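Local coordinates for protein SAM-dependent O-methyltransferase (Leptospira interrogans, PDB 2HNK) that probably transfers a methyl group from S-adenosylmethionine to a hydroxyl oxygen of its substrate, and is captured here with the product S-adenosylhomocysteine, at residues W184-D190 / S197-R202. Sequence-based numbering, arbitrary orientation.
Sequences WDGSVAD and STVGIR
With CG of Trp184 roughly opposite its backbone N (chi1 -150°), the indole reaches Ser197, Thr198 and Ile201 of the helix, while the chain of Arg202, extended from CG to NE, carries its guanidinium to the 3-10 turn 187-189. Trp184 NE1 gives a bent hydrogen bond to Ser197 OG, 2.9 Å away and 25° out of the ring plane. Thr198 OG1, hydrogen-bonded to Glu195 OE1, lies in the ring plane at the same edge, 3.2 Å from Trp184 CD1. Over one indole face lies Ile201 CD1, a CH-pi contact 3.8 Å from the centroid of the five-membered ring; the other branch of this isoleucine, CG2, packs on Val188 CG1. At the far end Arg202 NE donates a fairly straight bond to Val188 O, 2.7 Å, with the oxygen close to the guanidinium plane, though NE sits 31° out of the carbonyl plane. Arg202 NH2 also donates to His193 O, so two backbone carbonyls restrain the guanidinium, and Thr198 CG2 lies over one face near its rim. The start of the 3-10 turn is tied back to Trp184, whose O accepts from both Ser187 N and Ser187 OG, the latter at 2.7 Å. The contact thus folds the loop after strand 175-180 back against the start of helix 196-210. Lys157 touches both Trp184 and Ile201, and the side chain of Trp184 is about 9 Å from the bound S-adenosylhomocysteine. Tyr15, in helix 10-18 of the second subunit, packs on Val188 and Arg202, so the connection from strand 175-180 to helix 196-210 of the Rossmann-like fold forms part of the subunit interface.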
loop_
_atom_site.group_PDB
_atom_site.type_symbol
_atom_site.label_atom_id
_atom_site.label_comp_id
_atom_site.label_asym_id
_atom_site.label_seq_id
_atom_site.Cartn_x
_atom_site.Cartn_y
_atom_site.Cartn_z
ATOM N N TRP C 184 12.577 0.831 -13.037
ATOM C CA TRP C 184 12.945 1.080 -14.436
ATOM C C TRP C 184 13.395 -0.194 -15.160
ATOM O O TRP C 184 14.542 -0.310 -15.609
ATOM C CB TRP C 184 13.999 2.188 -14.505
ATOM C CG TRP C 184 13.981 3.046 -15.743
ATOM C CD1 TRP C 184 15.076 3.526 -16.406
ATOM C CD2 TRP C 184 12.835 3.546 -16.455
ATOM N NE1 TRP C 184 14.691 4.279 -17.481
ATOM C CE2 TRP C 184 13.323 4.313 -17.537
ATOM C CE3 TRP C 184 11.446 3.419 -16.286
ATOM C CZ2 TRP C 184 12.470 4.952 -18.455
ATOM C CZ3 TRP C 184 10.599 4.053 -17.194
ATOM C CH2 TRP C 184 11.116 4.814 -18.263
ATOM N N ASP C 185 12.470 -1.152 -15.237
ATOM C CA ASP C 185 12.685 -2.466 -15.855
ATOM C C ASP C 185 13.937 -3.170 -15.327
ATOM O O ASP C 185 14.569 -3.962 -16.026
ATOM C CB ASP C 185 12.703 -2.339 -17.383
ATOM C CG ASP C 185 12.305 -3.623 -18.087
ATOM O OD1 ASP C 185 11.480 -4.398 -17.557
ATOM O OD2 ASP C 185 12.823 -3.856 -19.186
ATOM N N GLY C 186 14.297 -2.863 -14.086
ATOM C CA GLY C 186 15.486 -3.436 -13.484
ATOM C C GLY C 186 16.811 -2.759 -13.814
ATOM O O GLY C 186 17.831 -3.150 -13.265
ATOM N N SER C 187 16.800 -1.751 -14.692
ATOM C CA SER C 187 18.042 -1.072 -15.126
ATOM C C SER C 187 18.748 -0.296 -14.009
ATOM O O SER C 187 19.957 -0.071 -14.078
ATOM C CB SER C 187 17.781 -0.140 -16.308
ATOM O OG SER C 187 16.966 0.945 -15.916
ATOM N N VAL C 188 17.982 0.102 -12.990
ATOM C CA VAL C 188 18.515 0.811 -11.817
ATOM C C VAL C 188 19.601 0.023 -11.077
ATOM O O VAL C 188 20.509 0.609 -10.491
ATOM C CB VAL C 188 17.394 1.224 -10.818
ATOM C CG1 VAL C 188 16.420 2.190 -11.478
ATOM C CG2 VAL C 188 16.663 -0.002 -10.250
ATOM N N ALA C 189 19.506 -1.303 -11.124
ATOM C CA ALA C 189 20.468 -2.170 -10.454
ATOM C C ALA C 189 21.706 -2.500 -11.322
ATOM O O ALA C 189 22.645 -3.136 -10.845
ATOM C CB ALA C 189 19.774 -3.444 -9.969
ATOM N N ASP C 190 21.703 -2.056 -12.579
ATOM C CA ASP C 190 22.762 -2.372 -13.535
ATOM C C ASP C 190 23.526 -1.105 -13.914
ATOM O O ASP C 190 23.037 -0.300 -14.707
ATOM C CB ASP C 190 22.140 -3.014 -14.781
ATOM C CG ASP C 190 23.174 -3.553 -15.764
ATOM O OD1 ASP C 190 24.382 -3.245 -15.654
ATOM O OD2 ASP C 190 22.765 -4.296 -16.670
ATOM N N SER C 197 17.299 8.910 -17.922
ATOM C CA SER C 197 16.095 8.491 -17.181
ATOM C C SER C 197 16.489 7.592 -16.011
ATOM O O SER C 197 16.079 7.824 -14.865
ATOM C CB SER C 197 15.107 7.773 -18.106
ATOM O OG SER C 197 15.732 6.672 -18.735
ATOM N N THR C 198 17.324 6.597 -16.319
ATOM C CA THR C 198 17.856 5.665 -15.331
ATOM C C THR C 198 18.628 6.389 -14.243
ATOM O O THR C 198 18.513 6.033 -13.062
ATOM C CB THR C 198 18.775 4.611 -15.977
ATOM O OG1 THR C 198 18.161 4.096 -17.162
ATOM C CG2 THR C 198 19.062 3.463 -15.003
ATOM N N VAL C 199 19.413 7.396 -14.636
ATOM C CA VAL C 199 20.164 8.200 -13.667
ATOM C C VAL C 199 19.203 8.978 -12.749
ATOM O O VAL C 199 19.337 8.932 -11.531
ATOM C CB VAL C 199 21.230 9.121 -14.359
ATOM C CG1 VAL C 199 21.885 10.083 -13.358
ATOM C CG2 VAL C 199 22.314 8.273 -15.056
ATOM N N GLY C 200 18.223 9.661 -13.336
ATOM C CA GLY C 200 17.213 10.404 -12.568
ATOM C C GLY C 200 16.518 9.560 -11.509
ATOM O O GLY C 200 16.451 9.945 -10.347
ATOM N N ILE C 201 16.034 8.388 -11.909
ATOM C CA ILE C 201 15.390 7.441 -10.986
ATOM C C ILE C 201 16.320 6.943 -9.860
ATOM O O ILE C 201 15.922 6.953 -8.694
ATOM C CB ILE C 201 14.725 6.266 -11.760
ATOM C CG1 ILE C 201 13.627 6.812 -12.670
ATOM C CG2 ILE C 201 14.170 5.199 -10.791
ATOM C CD1 ILE C 201 13.119 5.834 -13.695
ATOM N N ARG C 202 17.547 6.537 -10.202
ATOM C CA ARG C 202 18.552 6.151 -9.194
ATOM C C ARG C 202 18.798 7.241 -8.162
ATOM O O ARG C 202 18.814 6.970 -6.958
ATOM C CB ARG C 202 19.897 5.797 -9.836
ATOM C CG ARG C 202 20.006 4.399 -10.394
ATOM C CD ARG C 202 21.472 3.969 -10.503
ATOM N NE ARG C 202 21.620 2.882 -11.473
ATOM C CZ ARG C 202 22.018 3.042 -12.736
ATOM N NH1 ARG C 202 22.340 4.240 -13.201
ATOM N NH2 ARG C 202 22.104 1.996 -13.537
#